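Local structure of HTH-type transcriptional regulator AldR (Mycobacterium tuberculosis, 4PCQ) at residues 94-99 / 137-142. The protein regulates transcription of the L-alanine dehydrogenase gene ald by binding upstream of it, activating when L-alanine is present and repressing when it is absent. Numbering follows the deposited sequence.
Sequences LQAMIS and LHVAAR
Gln95 and His138 meet diagonally across two neighbouring antiparallel strands: the ring nitrogen NE2 of His138 donates to OE1 of Gln95 at 2.9 Å. OE1 lies near the imidazole plane, 7° out of it, although the N-H...O line is bent to 155°, and from the amide's side the donor stands above the carbonyl plane rather than on a lone pair. His138 reaches this position because its CG is anti to the backbone N (chi1 171°), which carries the ring along the strand toward Gln95, while the glutamine chain runs extended beyond CG. Met97, directly paired with His138, lays SD against the histidine's CB at 4.1 Å. On the other face, CG2 of Val139 touches both CB of Ala96 and CD1 of Ile98, each at 3.9 Å. Between the two sets of side chains, three hydrogen-bonded pairs, Leu94 with Ala141, Ala96 with Val139 and Ile98 with Leu137, fix the register through two N-H...O bonds apiece; Val139 N to Ala96 O spans 2.9 Å. In the second shell, ND1 of His138 is hydrogen-bonded to OD2 of Asp125, so both ring nitrogens are engaged, which probably restrains the ring's rotation. Tyr127 of the second subunit meets this ring edge-to-face and also packs on Met97, so this face contributes to the dimer contact. Strands 94-101 and 135-141 are the central pair of the four-stranded antiparallel sheet in the effector-binding domain, flanked by 162-173 and 123-129, respectively; helix 144-156 packs on the face that carries Ala96, Ile98 and Val139, with Leu147 against Ala96 and Phe150 against Ile98.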
loop_
_atom_site.group_PDB
_atom_site.type_symbol
_atom_site.label_atom_id
_atom_site.label_comp_id
_atom_site.label_asym_id
_atom_site.label_seq_id
_atom_site.Cartn_x
_atom_site.Cartn_y
_atom_site.Cartn_z
ATOM N N LEU B 94 16.635 -2.390 -3.443
ATOM C CA LEU B 94 16.484 -3.713 -2.860
ATOM C C LEU B 94 15.310 -3.736 -1.887
ATOM O O LEU B 94 15.301 -2.999 -0.914
ATOM C CB LEU B 94 17.781 -4.101 -2.152
ATOM C CG LEU B 94 17.933 -5.528 -1.637
ATOM C CD1 LEU B 94 18.501 -6.405 -2.735
ATOM C CD2 LEU B 94 18.840 -5.547 -0.421
ATOM N N GLN B 95 14.327 -4.591 -2.135
ATOM C CA GLN B 95 13.136 -4.641 -1.283
ATOM C C GLN B 95 13.016 -5.968 -0.555
ATOM O O GLN B 95 13.453 -6.999 -1.058
ATOM C CB GLN B 95 11.862 -4.381 -2.086
ATOM C CG GLN B 95 11.589 -2.922 -2.380
ATOM C CD GLN B 95 10.324 -2.730 -3.194
ATOM O OE1 GLN B 95 9.282 -2.334 -2.666
ATOM N NE2 GLN B 95 10.409 -3.006 -4.491
ATOM N N ALA B 96 12.440 -5.932 0.642
ATOM C CA ALA B 96 12.303 -7.143 1.441
ATOM C C ALA B 96 11.007 -7.225 2.246
ATOM O O ALA B 96 10.336 -6.230 2.495
ATOM C CB ALA B 96 13.498 -7.295 2.365
ATOM N N MET B 97 10.683 -8.443 2.647
ATOM C CA MET B 97 9.546 -8.751 3.484
ATOM C C MET B 97 10.119 -9.425 4.724
ATOM O O MET B 97 10.642 -10.536 4.631
ATOM C CB MET B 97 8.670 -9.755 2.748
ATOM C CG MET B 97 7.407 -9.255 2.074
ATOM S SD MET B 97 6.272 -8.306 3.093
ATOM C CE MET B 97 4.865 -8.268 1.972
ATOM N N ILE B 98 10.002 -8.792 5.885
ATOM C CA ILE B 98 10.577 -9.366 7.096
ATOM C C ILE B 98 9.492 -9.772 8.080
ATOM O O ILE B 98 8.827 -8.917 8.649
ATOM C CB ILE B 98 11.514 -8.371 7.791
ATOM C CG1 ILE B 98 12.495 -7.774 6.787
ATOM C CG2 ILE B 98 12.267 -9.047 8.908
ATOM C CD1 ILE B 98 13.326 -6.642 7.360
ATOM N N SER B 99 9.323 -11.074 8.294
ATOM C CA SER B 99 8.327 -11.554 9.246
ATOM C C SER B 99 8.926 -11.592 10.643
ATOM O O SER B 99 9.977 -12.188 10.858
ATOM C CB SER B 99 7.821 -12.942 8.851
ATOM O OG SER B 99 8.888 -13.859 8.710
ATOM N N LEU B 137 6.907 -6.995 7.787
ATOM C CA LEU B 137 7.301 -5.641 7.465
ATOM C C LEU B 137 7.739 -5.583 6.011
ATOM O O LEU B 137 8.686 -6.258 5.628
ATOM C CB LEU B 137 8.485 -5.257 8.348
ATOM C CG LEU B 137 8.233 -5.096 9.851
ATOM C CD1 LEU B 137 9.288 -4.212 10.487
ATOM C CD2 LEU B 137 6.835 -4.582 10.149
ATOM N N HIS B 138 7.067 -4.774 5.200
ATOM C CA HIS B 138 7.525 -4.529 3.839
ATOM C C HIS B 138 8.469 -3.343 3.880
ATOM O O HIS B 138 8.059 -2.224 4.203
ATOM C CB HIS B 138 6.343 -4.236 2.915
ATOM C CG HIS B 138 6.739 -3.760 1.550
ATOM N ND1 HIS B 138 5.864 -3.104 0.707
ATOM C CD2 HIS B 138 7.910 -3.847 0.875
ATOM C CE1 HIS B 138 6.479 -2.809 -0.421
ATOM N NE2 HIS B 138 7.723 -3.250 -0.347
ATOM N N VAL B 139 9.734 -3.596 3.557
ATOM C CA VAL B 139 10.782 -2.585 3.671
ATOM C C VAL B 139 11.575 -2.388 2.379
ATOM O O VAL B 139 11.637 -3.276 1.526
ATOM C CB VAL B 139 11.786 -2.926 4.796
ATOM C CG1 VAL B 139 11.080 -3.038 6.137
ATOM C CG2 VAL B 139 12.535 -4.208 4.467
ATOM N N ALA B 140 12.191 -1.216 2.256
ATOM C CA ALA B 140 13.083 -0.924 1.139
ATOM C C ALA B 140 14.443 -0.443 1.640
ATOM O O ALA B 140 14.526 0.339 2.586
ATOM C CB ALA B 140 12.465 0.116 0.225
ATOM N N ALA B 141 15.501 -0.920 0.992
ATOM C CA ALA B 141 16.872 -0.573 1.339
ATOM C C ALA B 141 17.745 -0.434 0.085
ATOM O O ALA B 141 17.427 -0.983 -0.980
ATOM C CB ALA B 141 17.453 -1.616 2.276
ATOM N N ARG B 142 18.842 0.305 0.225
ATOM C CA ARG B 142 19.758 0.565 -0.883
ATOM C C ARG B 142 20.592 -0.666 -1.241
ATOM O O ARG B 142 20.747 -1.001 -2.417
ATOM C CB ARG B 142 20.666 1.755 -0.566
ATOM C CG ARG B 142 21.215 1.766 0.849
ATOM C CD ARG B 142 22.442 2.660 0.969
ATOM N NE ARG B 142 23.075 2.542 2.281
ATOM C CZ ARG B 142 22.804 3.330 3.316
ATOM N NH1 ARG B 142 21.909 4.301 3.193
ATOM N NH2 ARG B 142 23.426 3.150 4.474
#